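Local coordinates for oxidoreductase, zinc-binding dehydrogenase family (Myxococcus xanthus, PDB 5K1S), which is a zinc-containing reductase of the medium-chain family, involved in an alternative de novo route to isovaleryl coenzyme A, at residues G45-R50 against A144-L149; L68-V73 against G131-G136; G78-G83 against V164-G169; L104-C109 against N127-E132; G118-C123 against A308-E313. One frame throughout, in Å; residues are numbered along the deposited sequence.

Contact 1: G45-R50 against A144-L149; sequences GEVLLR and APVGGL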
# COMPACT_ATOMS: atom_id res chain seq x y z
N GLY A 45 9.63 26.73 -23.99
CA GLY A 45 9.79 25.60 -23.10
C GLY A 45 9.76 24.25 -23.78
O GLY A 45 9.78 23.22 -23.09
N GLU A 46 9.71 24.21 -25.11
CA GLU A 46 9.62 22.96 -25.85
C GLU A 46 10.90 22.73 -26.65
O GLU A 46 11.76 23.60 -26.79
CB GLU A 46 8.40 22.97 -26.78
CG GLU A 46 7.07 23.06 -26.05
CD GLU A 46 5.89 23.03 -26.99
OE1 GLU A 46 6.05 23.39 -28.18
OE2 GLU A 46 4.79 22.63 -26.55
N VAL A 47 11.00 21.52 -27.20
CA VAL A 47 12.18 21.06 -27.92
C VAL A 47 11.73 20.21 -29.10
O VAL A 47 10.78 19.42 -28.98
CB VAL A 47 13.11 20.26 -26.98
CG1 VAL A 47 13.97 19.26 -27.75
CG2 VAL A 47 13.99 21.20 -26.18
N LEU A 48 12.39 20.38 -30.24
CA LEU A 48 12.13 19.57 -31.42
C LEU A 48 13.13 18.42 -31.46
O LEU A 48 14.35 18.65 -31.45
CB LEU A 48 12.23 20.40 -32.70
CG LEU A 48 12.01 19.65 -34.01
CD1 LEU A 48 10.63 19.01 -34.06
CD2 LEU A 48 12.21 20.57 -35.20
N LEU A 49 12.62 17.19 -31.50
CA LEU A 49 13.45 16.00 -31.47
C LEU A 49 13.49 15.33 -32.83
O LEU A 49 12.51 15.34 -33.58
CB LEU A 49 12.93 14.99 -30.44
CG LEU A 49 13.22 15.29 -28.96
CD1 LEU A 49 12.49 14.28 -28.09
CD2 LEU A 49 14.71 15.25 -28.68
N ARG A 50 14.65 14.76 -33.15
CA ARG A 50 14.82 13.93 -34.34
C ARG A 50 14.80 12.49 -33.87
O ARG A 50 15.81 11.97 -33.36
CB ARG A 50 16.12 14.29 -35.06
CG ARG A 50 16.17 13.86 -36.52
CD ARG A 50 16.59 12.41 -36.69
NE ARG A 50 17.38 12.22 -37.91
CZ ARG A 50 18.70 12.36 -37.98
NH1 ARG A 50 19.40 12.69 -36.90
NH2 ARG A 50 19.32 12.17 -39.13
N ALA A 144 8.64 18.14 -27.72
CA ALA A 144 8.59 17.63 -26.36
C ALA A 144 8.88 18.75 -25.37
O ALA A 144 9.93 19.40 -25.47
CB ALA A 144 9.61 16.50 -26.18
N PRO A 145 7.99 19.02 -24.42
CA PRO A 145 8.35 19.94 -23.33
C PRO A 145 9.57 19.41 -22.60
O PRO A 145 9.71 18.21 -22.36
CB PRO A 145 7.11 19.95 -22.43
CG PRO A 145 5.99 19.47 -23.31
CD PRO A 145 6.61 18.52 -24.28
N VAL A 146 10.48 20.32 -22.24
CA VAL A 146 11.72 19.89 -21.59
C VAL A 146 11.40 19.11 -20.32
O VAL A 146 12.18 18.25 -19.90
CB VAL A 146 12.63 21.10 -21.30
CG1 VAL A 146 13.08 21.74 -22.61
CG2 VAL A 146 11.92 22.12 -20.41
N GLY A 147 10.25 19.37 -19.70
CA GLY A 147 9.87 18.68 -18.49
C GLY A 147 9.61 17.20 -18.66
O GLY A 147 9.54 16.49 -17.65
N GLY A 148 9.45 16.73 -19.89
CA GLY A 148 9.18 15.32 -20.13
C GLY A 148 10.30 14.58 -20.84
O GLY A 148 10.04 13.56 -21.50
N LEU A 149 11.53 15.07 -20.72
CA LEU A 149 12.67 14.48 -21.40
C LEU A 149 13.68 13.94 -20.40
O LEU A 149 13.90 14.54 -19.34
CB LEU A 149 13.36 15.52 -22.31
CG LEU A 149 12.59 16.00 -23.54
CD1 LEU A 149 13.43 17.00 -24.32
CD2 LEU A 149 12.19 14.83 -24.44
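Ala-144 N donates to Val-47 O at 2.8 Å, the shortest bond joining the two strands. These two residues form an antiparallel hydrogen-bonded pair, but its return bond, from Val-47 N to Ala-144 O at 2.9 Å, is bent and weak. Ala-144 O also receives the CA-H of Glu-46. Next along, Glu-46 and Pro-145 make a non-hydrogen-bonded pair, where Pro-145, lacking an N-H, costs this pairing no bond. The pairing ends as the chain turns into a short 3-10 segment: Val-146 N reaches Gly-45 O at 3.1 Å in a nearly straight bond (170°).

Val-47 and Ala-144 share the buried face. Val-47 holds CG1 anti to its own N (chi1 154°), which sends CG1 to Leu-149 CD1 at 4.1 Å and CG2 to Val-146 CG1 at 3.7 Å, the two valines crossing at about a right angle. Leu-49 and Leu-149 slide past each other in opposite directions, with Leu-49 CD1 3.7 Å from Leu-149 CD2 and also beside the Ala-144 methyl. Ala-101 and Thr-103 of strand 100-103 pack on both leucines. On the face of Pro-145, Glu-46 sends OE1 back to Gly-43 N.

The polar work across this strand pair of the GroES-like domain is thus done by backbone atoms, while its buried side chains contribute apolar packing alone.

Contact 2: L68-V73 against G131-G136; sequences LPRTSV and GEELPG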
# COMPACT_ATOMS: atom_id res chain seq x y z
N LEU A 68 -8.16 4.65 -25.07
CA LEU A 68 -7.66 5.77 -24.28
C LEU A 68 -8.53 6.98 -24.58
O LEU A 68 -8.46 7.51 -25.70
CB LEU A 68 -6.19 6.06 -24.60
CG LEU A 68 -5.16 5.26 -23.80
CD1 LEU A 68 -5.16 5.66 -22.33
CD2 LEU A 68 -5.40 3.77 -23.94
N PRO A 69 -9.34 7.46 -23.64
CA PRO A 69 -10.38 8.44 -24.01
C PRO A 69 -9.84 9.74 -24.59
O PRO A 69 -10.49 10.33 -25.46
CB PRO A 69 -11.12 8.69 -22.69
CG PRO A 69 -10.78 7.53 -21.82
CD PRO A 69 -9.40 7.13 -22.20
N ARG A 70 -8.68 10.20 -24.14
CA ARG A 70 -8.19 11.52 -24.54
C ARG A 70 -7.43 11.50 -25.86
O ARG A 70 -7.03 12.57 -26.33
CB ARG A 70 -7.31 12.11 -23.43
CG ARG A 70 -8.09 12.46 -22.18
CD ARG A 70 -7.34 13.43 -21.29
NE ARG A 70 -6.14 12.84 -20.72
CZ ARG A 70 -6.10 12.15 -19.59
NH1 ARG A 70 -4.94 11.66 -19.16
NH2 ARG A 70 -7.20 11.94 -18.88
N THR A 71 -7.22 10.34 -26.47
CA THR A 71 -6.61 10.29 -27.79
C THR A 71 -7.66 10.63 -28.85
O THR A 71 -8.85 10.33 -28.70
CB THR A 71 -6.02 8.91 -28.07
OG1 THR A 71 -5.26 8.47 -26.94
CG2 THR A 71 -5.11 8.95 -29.30
N SER A 72 -7.21 11.27 -29.93
CA SER A 72 -8.11 11.76 -30.96
C SER A 72 -7.47 11.62 -32.33
O SER A 72 -6.35 12.10 -32.55
CB SER A 72 -8.48 13.23 -30.70
OG SER A 72 -9.44 13.68 -31.63
N VAL A 73 -8.18 10.98 -33.25
CA VAL A 73 -7.69 10.78 -34.61
C VAL A 73 -7.86 12.07 -35.42
O VAL A 73 -8.83 12.81 -35.23
CB VAL A 73 -8.41 9.61 -35.31
CG1 VAL A 73 -8.14 8.30 -34.60
CG2 VAL A 73 -9.92 9.87 -35.40
N GLY A 131 2.01 10.44 -27.48
CA GLY A 131 1.22 9.55 -28.29
C GLY A 131 -0.27 9.64 -28.05
O GLY A 131 -1.02 8.84 -28.62
N GLU A 132 -0.72 10.57 -27.21
CA GLU A 132 -2.14 10.76 -26.95
C GLU A 132 -2.52 12.22 -27.14
O GLU A 132 -2.77 12.65 -28.27
CB GLU A 132 -2.49 10.27 -25.54
CG GLU A 132 -2.33 8.76 -25.39
CD GLU A 132 -2.36 8.31 -23.94
OE1 GLU A 132 -3.10 8.91 -23.14
OE2 GLU A 132 -1.64 7.34 -23.61
N GLU A 133 -2.55 13.01 -26.07
CA GLU A 133 -2.91 14.42 -26.20
C GLU A 133 -1.89 15.18 -27.03
O GLU A 133 -2.25 16.14 -27.72
CB GLU A 133 -3.07 15.06 -24.82
CG GLU A 133 -3.92 14.26 -23.85
CD GLU A 133 -4.51 15.12 -22.75
OE1 GLU A 133 -5.02 16.22 -23.06
OE2 GLU A 133 -4.45 14.70 -21.57
N LEU A 134 -0.63 14.77 -26.98
CA LEU A 134 0.38 15.38 -27.83
C LEU A 134 1.07 14.31 -28.67
O LEU A 134 1.17 13.15 -28.25
CB LEU A 134 1.43 16.15 -27.01
CG LEU A 134 2.07 15.47 -25.81
CD1 LEU A 134 3.25 14.64 -26.25
CD2 LEU A 134 2.49 16.50 -24.77
N PRO A 135 1.53 14.65 -29.88
CA PRO A 135 2.00 13.62 -30.81
C PRO A 135 3.12 12.77 -30.23
O PRO A 135 3.92 13.22 -29.41
CB PRO A 135 2.48 14.43 -32.02
CG PRO A 135 1.75 15.72 -31.93
CD PRO A 135 1.61 16.00 -30.46
N GLY A 136 3.19 11.53 -30.70
CA GLY A 136 4.10 10.54 -30.17
C GLY A 136 5.34 10.37 -31.02
O GLY A 136 5.68 11.20 -31.87
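Thr-71 and Glu-132 bring their backbones closest, CA to CA 4.6 Å, although neither 68-73 nor 131-136 contains a regular helix or strand. Leu-68 to Thr-71 is a type I beta turn, closed by Thr-71 N to Leu-68 O at 3.2 Å. Segment 131-136 is closed on itself by Gly-131 N to Leu-134 O at 2.9 Å, with Gly-131 at a positive phi.

Between the two, the Thr-71 and Glu-132 side chains cross at about a right angle, OG1 of the threonine lying 3.3 Å from CG of the glutamate. That hydroxyl is hydrogen-bonded to Asn-63 OD1, and the same asparagine gives its ND2 to Gly-131 O, so one residue of helix 58-64 serves both loops. Leu-68 passes obliquely beside the Glu-132 carboxylate, its CD1 3.9 Å from OE1, while OE2 is bound by His-59 NE2 of the same helix.

Further out, Arg-70 bends at chi3 (-67°) and puts NE 2.7 Å from Glu-133 OE2. This salt bridge has a weak, bent hydrogen bond, and the guanidinium and carboxylate planes stand 54° apart; since Glu-133 was modelled in two conformers, the bridge is doubtful as a fixed feature.

A beta turn and a glycine-bearing loop, both packed on helix 58-64, here form part of the GroES-like domain beside the Cys-57, His-79 and Cys-166 zinc site, whose metal lies about 8 Å from the Glu-132 side chain.

Contact 3: G78-G83 against V164-G169; sequences GHEAAG and VCCTTG. With ZN (zinc ion), chain F.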
# COMPACT_ATOMS: atom_id res chain seq x y z
N GLY A 78 2.79 6.57 -29.65
CA GLY A 78 4.12 6.26 -29.16
C GLY A 78 4.58 7.18 -28.06
O GLY A 78 4.58 8.41 -28.23
N HIS A 79 5.00 6.61 -26.93
CA HIS A 79 5.49 7.38 -25.80
C HIS A 79 6.90 7.01 -25.38
O HIS A 79 7.40 7.54 -24.39
CB HIS A 79 4.54 7.21 -24.60
CG HIS A 79 4.49 5.82 -24.05
ND1 HIS A 79 3.37 5.02 -24.15
CD2 HIS A 79 5.42 5.08 -23.40
CE1 HIS A 79 3.61 3.86 -23.58
NE2 HIS A 79 4.85 3.86 -23.12
N GLU A 80 7.56 6.12 -26.12
CA GLU A 80 8.85 5.56 -25.71
C GLU A 80 9.91 5.92 -26.75
O GLU A 80 10.55 5.04 -27.32
CB GLU A 80 8.72 4.05 -25.55
CG GLU A 80 9.53 3.46 -24.40
CD GLU A 80 9.22 1.99 -24.18
OE1 GLU A 80 8.32 1.46 -24.87
OE2 GLU A 80 9.86 1.36 -23.31
N ALA A 81 10.10 7.22 -26.97
CA ALA A 81 10.92 7.71 -28.07
C ALA A 81 12.27 8.21 -27.56
O ALA A 81 12.36 8.80 -26.48
CB ALA A 81 10.20 8.84 -28.81
N ALA A 82 13.31 7.96 -28.35
CA ALA A 82 14.65 8.46 -28.08
C ALA A 82 15.16 9.13 -29.34
O ALA A 82 15.08 8.56 -30.44
CB ALA A 82 15.59 7.32 -27.67
N GLY A 83 15.67 10.35 -29.20
CA GLY A 83 16.07 11.12 -30.35
C GLY A 83 17.10 12.17 -30.03
O GLY A 83 17.74 12.14 -28.98
N VAL A 164 13.78 2.05 -22.43
CA VAL A 164 14.22 2.11 -21.04
C VAL A 164 13.09 2.59 -20.13
O VAL A 164 12.92 2.09 -19.02
CB VAL A 164 15.46 3.03 -20.93
CG1 VAL A 164 15.91 3.17 -19.48
CG2 VAL A 164 16.59 2.48 -21.78
N CYS A 165 12.30 3.56 -20.59
CA CYS A 165 11.33 4.21 -19.72
C CYS A 165 10.32 3.20 -19.17
O CYS A 165 10.08 3.14 -17.96
CB CYS A 165 10.61 5.33 -20.47
SG CYS A 165 9.65 6.44 -19.41
N CYS A 166 9.73 2.40 -20.05
CA CYS A 166 8.66 1.48 -19.66
C CYS A 166 9.17 0.17 -19.09
O CYS A 166 8.37 -0.74 -18.87
CB CYS A 166 7.75 1.21 -20.86
SG CYS A 166 7.02 2.70 -21.54
N THR A 167 10.48 0.04 -18.86
CA THR A 167 11.03 -1.15 -18.23
C THR A 167 11.94 -0.77 -17.08
O THR A 167 11.54 -0.84 -15.91
CB THR A 167 11.78 -2.00 -19.25
OG1 THR A 167 12.80 -1.21 -19.87
CG2 THR A 167 10.83 -2.52 -20.32
N THR A 168 13.17 -0.35 -17.39
CA THR A 168 14.09 0.07 -16.34
C THR A 168 13.61 1.35 -15.66
O THR A 168 13.83 1.51 -14.45
CB THR A 168 15.49 0.28 -16.93
OG1 THR A 168 15.91 -0.90 -17.61
CG2 THR A 168 16.49 0.62 -15.83
N GLY A 169 12.97 2.25 -16.40
CA GLY A 169 12.40 3.43 -15.77
C GLY A 169 11.37 3.07 -14.72
O GLY A 169 11.39 3.58 -13.60
ZN ZN F . 4.78 2.21 -21.98
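The zinc site of Cys-57, His-79 and Cys-166 is built across this contact, which supplies two of its three protein ligands. His-79 NE2 binds the metal at 2.0 Å and Cys-166 SG at 2.3 Å, with Cys-57 completing the trio. The His-79 side chain, with CG between its backbone N and carbonyl carbon (chi1 65°), presents the ring edge to the metal, and the Cys-166 sulfur lies at that edge, in the ring plane.

Glu-80, the next residue, reaches toward Cys-166 with an extended chain. Glu-80 OE2 takes a weak hydrogen bond from Cys-166 N at 3.4 Å, while Glu-80 CD lies 3.5 Å from Cys-166 SG, placing the carboxylate behind the zinc ligand. With an alanine here, Cys-166 N would probably be left without this acceptor and the coordinating cysteine less firmly backed. On the strand side, Thr-103 OG1 is hydrogen-bonded to both His-79 O and Ala-81 N.

One metal therefore joins 78-83 to 164-169: the strong bonds run through zinc, and the carboxylate adds a weaker second-shell tie to the backbone of one ligand.

Contact 4: L104-C109 against N127-E132; sequences LQRMSC and NRFFGE. With ZN (zinc ion), chain E.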
# COMPACT_ATOMS: atom_id res chain seq x y z
N LEU A 104 9.46 10.69 -21.57
CA LEU A 104 8.72 9.98 -20.54
C LEU A 104 7.41 9.46 -21.12
O LEU A 104 7.13 9.60 -22.31
CB LEU A 104 8.45 10.90 -19.34
CG LEU A 104 9.63 11.27 -18.44
CD1 LEU A 104 9.22 12.37 -17.48
CD2 LEU A 104 10.12 10.06 -17.67
N GLN A 105 6.59 8.86 -20.27
CA GLN A 105 5.26 8.43 -20.69
C GLN A 105 4.28 9.60 -20.67
O GLN A 105 3.57 9.85 -21.66
CB GLN A 105 4.76 7.30 -19.80
CG GLN A 105 5.63 6.04 -19.87
CD GLN A 105 6.08 5.55 -18.50
OE1 GLN A 105 5.88 6.21 -17.49
NE2 GLN A 105 6.70 4.37 -18.48
N ARG A 106 4.24 10.34 -19.57
CA ARG A 106 3.30 11.44 -19.38
C ARG A 106 4.03 12.66 -18.84
O ARG A 106 5.16 12.58 -18.36
CB ARG A 106 2.17 11.05 -18.43
CG ARG A 106 2.66 10.66 -17.04
CD ARG A 106 1.51 10.33 -16.10
NE ARG A 106 0.71 11.50 -15.75
CZ ARG A 106 1.08 12.43 -14.87
NH1 ARG A 106 2.25 12.33 -14.25
NH2 ARG A 106 0.29 13.46 -14.61
N MET A 107 3.36 13.80 -18.92
CA MET A 107 3.91 15.06 -18.45
C MET A 107 3.58 15.27 -16.98
O MET A 107 2.93 14.45 -16.33
CB MET A 107 3.38 16.22 -19.30
CG MET A 107 4.02 16.34 -20.67
SD MET A 107 5.81 16.49 -20.60
CE MET A 107 6.00 17.99 -19.63
N SER A 108 4.05 16.40 -16.45
CA SER A 108 3.84 16.76 -15.05
C SER A 108 4.07 18.26 -14.92
O SER A 108 5.09 18.77 -15.41
CB SER A 108 4.79 15.98 -14.13
OG SER A 108 4.62 16.35 -12.78
N CYS A 109 3.14 18.96 -14.28
CA CYS A 109 3.20 20.42 -14.27
C CYS A 109 4.44 20.91 -13.53
O CYS A 109 5.15 21.81 -14.01
CB CYS A 109 1.93 21.00 -13.64
SG CYS A 109 1.83 20.84 -11.84
N ASN A 127 -1.56 15.99 -17.16
CA ASN A 127 -1.50 14.54 -17.34
C ASN A 127 -1.38 14.15 -18.80
O ASN A 127 -1.77 13.03 -19.18
CB ASN A 127 -2.74 13.88 -16.71
CG ASN A 127 -4.04 14.45 -17.25
OD1 ASN A 127 -4.04 15.21 -18.22
ND2 ASN A 127 -5.14 14.08 -16.62
N ARG A 128 -0.85 15.03 -19.64
CA ARG A 128 -0.70 14.73 -21.06
C ARG A 128 0.30 13.60 -21.28
O ARG A 128 1.39 13.60 -20.70
CB ARG A 128 -0.26 15.98 -21.82
CG ARG A 128 -1.37 17.02 -21.99
CD ARG A 128 -0.85 18.42 -21.74
NE ARG A 128 0.39 18.68 -22.47
CZ ARG A 128 1.19 19.72 -22.24
NH1 ARG A 128 0.88 20.60 -21.29
NH2 ARG A 128 2.29 19.87 -22.95
N PHE A 129 -0.09 12.65 -22.11
CA PHE A 129 0.76 11.53 -22.49
C PHE A 129 1.34 11.74 -23.88
O PHE A 129 0.71 12.36 -24.74
CB PHE A 129 -0.03 10.22 -22.46
CG PHE A 129 -0.07 9.54 -21.12
CD1 PHE A 129 -0.90 10.00 -20.12
CD2 PHE A 129 0.72 8.43 -20.87
CE1 PHE A 129 -0.94 9.37 -18.88
CE2 PHE A 129 0.68 7.79 -19.64
CZ PHE A 129 -0.15 8.27 -18.65
N PHE A 130 2.54 11.23 -24.09
CA PHE A 130 3.10 11.18 -25.44
C PHE A 130 2.38 10.10 -26.24
O PHE A 130 2.14 8.99 -25.76
CB PHE A 130 4.60 10.90 -25.39
CG PHE A 130 5.42 12.06 -24.92
CD1 PHE A 130 5.67 12.26 -23.58
CD2 PHE A 130 5.93 12.97 -25.83
CE1 PHE A 130 6.42 13.33 -23.15
CE2 PHE A 130 6.68 14.05 -25.41
CZ PHE A 130 6.93 14.23 -24.07
N GLY A 131 2.01 10.44 -27.48
CA GLY A 131 1.22 9.55 -28.29
C GLY A 131 -0.27 9.64 -28.05
O GLY A 131 -1.02 8.84 -28.62
N GLU A 132 -0.72 10.57 -27.21
CA GLU A 132 -2.14 10.76 -26.95
C GLU A 132 -2.52 12.22 -27.14
O GLU A 132 -2.77 12.65 -28.27
CB GLU A 132 -2.49 10.27 -25.54
CG GLU A 132 -2.33 8.76 -25.39
CD GLU A 132 -2.36 8.31 -23.94
OE1 GLU A 132 -3.10 8.91 -23.14
OE2 GLU A 132 -1.64 7.34 -23.61
ZN ZN E . 1.83 18.82 -10.70
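Phe-129 sets CG beside its backbone N, anti to the carbonyl carbon (chi1 -87°), which brings its ring under Arg-106 CB, while Arg-106 turns CG between its own N and carbonyl carbon (chi1 60°) and directs the rest of its chain onward. Arg-106 CB is 3.5 Å from the Phe-129 centroid and only 7° off the ring normal, a clear CH-pi contact. The arginine chain continues across the ring, Arg-106 CD 3.7 Å from Phe-129 CZ, then bends so that NH2 comes 3.4 Å from Asn-127 CA; NH1 is hydrogen-bonded to Asn-120 O.

The backbones meet in a single bridge between Arg-106 and Phe-129. Phe-130 N donates to Gln-105 O at 3.0 Å, and Met-107 N to Arg-128 O at 2.7 Å. Beyond them, Met-107 curls back to set SD 4.1 Å from Phe-130 CE1, an oblique Met-aromatic contact. Gln-105 O lies at the edge of the Phe-130 ring.

Replacing Phe-129 by an alanine would probably leave the Arg-106 methylenes without the face they rest on, and the guanidinium freer to shift from Asn-120.

At the far end Cys-109 SG binds zinc at 2.3 Å, one of four cysteine ligands with Cys-112, Cys-115 and Cys-123. Backbone bonds thus fix the register of two irregular segments, and the arginine pairs an apolar stem lying on an aromatic ring with a polar head turned to the zinc lobe.

Contact 5: G118-C123 against A308-E313; sequences GRNSLC and ATTQAE. With ZN (zinc ion), chain E.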
# COMPACT_ATOMS: atom_id res chain seq x y z
N GLY A 118 7.72 15.35 -5.17
CA GLY A 118 8.29 14.24 -5.90
C GLY A 118 7.29 13.22 -6.38
O GLY A 118 7.70 12.17 -6.91
N ARG A 119 6.00 13.47 -6.22
CA ARG A 119 4.95 12.55 -6.65
C ARG A 119 4.41 12.94 -8.02
O ARG A 119 3.21 13.03 -8.24
CB ARG A 119 3.82 12.52 -5.62
CG ARG A 119 4.28 12.39 -4.18
CD ARG A 119 5.05 11.10 -3.94
NE ARG A 119 4.23 9.92 -4.21
CZ ARG A 119 3.39 9.37 -3.35
NH1 ARG A 119 2.70 8.29 -3.69
NH2 ARG A 119 3.22 9.89 -2.14
N ASN A 120 5.32 13.18 -8.97
CA ASN A 120 4.91 13.64 -10.30
C ASN A 120 3.96 12.65 -10.97
O ASN A 120 3.09 13.07 -11.75
CB ASN A 120 6.14 13.86 -11.18
CG ASN A 120 7.12 14.85 -10.58
OD1 ASN A 120 7.18 15.01 -9.36
ND2 ASN A 120 7.88 15.52 -11.43
N SER A 121 4.10 11.36 -10.67
CA SER A 121 3.18 10.37 -11.23
C SER A 121 1.73 10.68 -10.91
O SER A 121 0.84 10.25 -11.65
CB SER A 121 3.54 8.98 -10.71
OG SER A 121 4.85 8.60 -11.11
N LEU A 122 1.47 11.42 -9.83
CA LEU A 122 0.12 11.69 -9.37
C LEU A 122 -0.38 13.08 -9.75
O LEU A 122 -1.48 13.46 -9.35
CB LEU A 122 0.05 11.53 -7.84
CG LEU A 122 0.57 10.20 -7.30
CD1 LEU A 122 0.54 10.20 -5.78
CD2 LEU A 122 -0.24 9.04 -7.85
N CYS A 123 0.40 13.85 -10.51
CA CYS A 123 -0.01 15.19 -10.88
C CYS A 123 -1.32 15.15 -11.67
O CYS A 123 -1.47 14.36 -12.60
CB CYS A 123 1.08 15.86 -11.71
SG CYS A 123 0.62 17.49 -12.36
N ALA A 308 3.88 5.15 -13.36
CA ALA A 308 4.59 6.10 -14.20
C ALA A 308 6.06 6.24 -13.81
O ALA A 308 6.54 5.54 -12.93
CB ALA A 308 3.90 7.47 -14.15
N THR A 309 6.76 7.15 -14.48
CA THR A 309 8.18 7.39 -14.25
C THR A 309 8.43 8.89 -14.25
O THR A 309 7.79 9.63 -15.00
CB THR A 309 9.04 6.71 -15.33
OG1 THR A 309 8.71 5.32 -15.40
CG2 THR A 309 10.52 6.86 -15.01
N THR A 310 9.36 9.33 -13.40
CA THR A 310 9.69 10.74 -13.29
C THR A 310 10.91 11.08 -14.14
O THR A 310 11.63 10.20 -14.62
CB THR A 310 9.95 11.12 -11.83
OG1 THR A 310 11.12 10.45 -11.35
CG2 THR A 310 8.76 10.75 -10.96
N GLN A 311 11.14 12.38 -14.30
CA GLN A 311 12.28 12.84 -15.09
C GLN A 311 13.59 12.40 -14.46
O GLN A 311 14.55 12.05 -15.17
CB GLN A 311 12.22 14.37 -15.22
CG GLN A 311 13.11 14.94 -16.30
CD GLN A 311 12.88 16.42 -16.52
OE1 GLN A 311 12.66 17.17 -15.57
NE2 GLN A 311 12.93 16.85 -17.77
N ALA A 312 13.66 12.38 -13.13
CA ALA A 312 14.88 11.95 -12.45
C ALA A 312 15.07 10.44 -12.58
O ALA A 312 16.19 9.97 -12.81
CB ALA A 312 14.84 12.36 -10.98
N GLU A 313 13.98 9.67 -12.43
CA GLU A 313 14.09 8.22 -12.52
C GLU A 313 14.53 7.78 -13.91
O GLU A 313 15.32 6.84 -14.05
CB GLU A 313 12.75 7.58 -12.16
CG GLU A 313 12.33 7.81 -10.71
CD GLU A 313 10.84 7.65 -10.51
OE1 GLU A 313 10.12 7.40 -11.50
OE2 GLU A 313 10.38 7.79 -9.36
ZN ZN E . 1.83 18.82 -10.70
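Ser-121 and Ala-308 come nearest along the chain, CA to CA 5.4 Å, where the 3-10 turn 120-122 meets the approach to helix 311-323. No hydrogen bond crosses. Ser-121 OG lies 3.4 Å from Ala-308 CB, and its polar partner is the carbonyl O of Tyr-307, just before 308-313. Asn-120 CB rests 4.1 Å from Thr-310 CG2, the methyl held beside the threonine's own N while OG1 takes the place between N and carbonyl carbon (chi1 66°).

That rotation serves the helix. Thr-310 is its N-cap: OG1 accepts from Glu-313 N at 3.2 Å, and Glu-313 OE1 takes Thr-310 N at 2.8 Å from above the carboxylate plane, a capping box. Glu-313 OE2 is held in turn by His-173 and Thr-177 of helix 165-178. At the other end of the turn Cys-123 SG binds the four-cysteine zinc at 2.4 Å. Nearby, Arg-119 makes a salt bridge to Glu-300 of the second subunit, so this lobe also reaches that subunit.

The threonine is two-sided, its hydroxyl spent on capping and its methyl turned to Asn-120; between the two segments themselves there is only van der Waals contact, with the Ser-121 hydrogen bond to Tyr-307 O just outside.

How the contacts relate
Three of the five contacts hold zinc ligands: contact 3 for the three-residue site, contacts 4 and 5 with one cysteine each for the four-cysteine one. The centres of contacts 4 and 5 are about 11 Å apart, and Gln-105 OE1 packs 3.3 Å from Thr-309 N between them. Gln-105 also packs on His-79 and Cys-166, so segment 104-109 passes from one zinc toward the other. Contact 2 shares Gly-131 and Glu-132 with contact 4, at about 10 Å between centres. Contact 1 backs contact 4 through Gly-148 O and Leu-104 N, 2.9 Å apart, and meets contact 5 where Gln-311 NE2 is hydrogen-bonded to Leu-149 O. Contacts 2 and 5, about 20 Å apart between centres, do not touch.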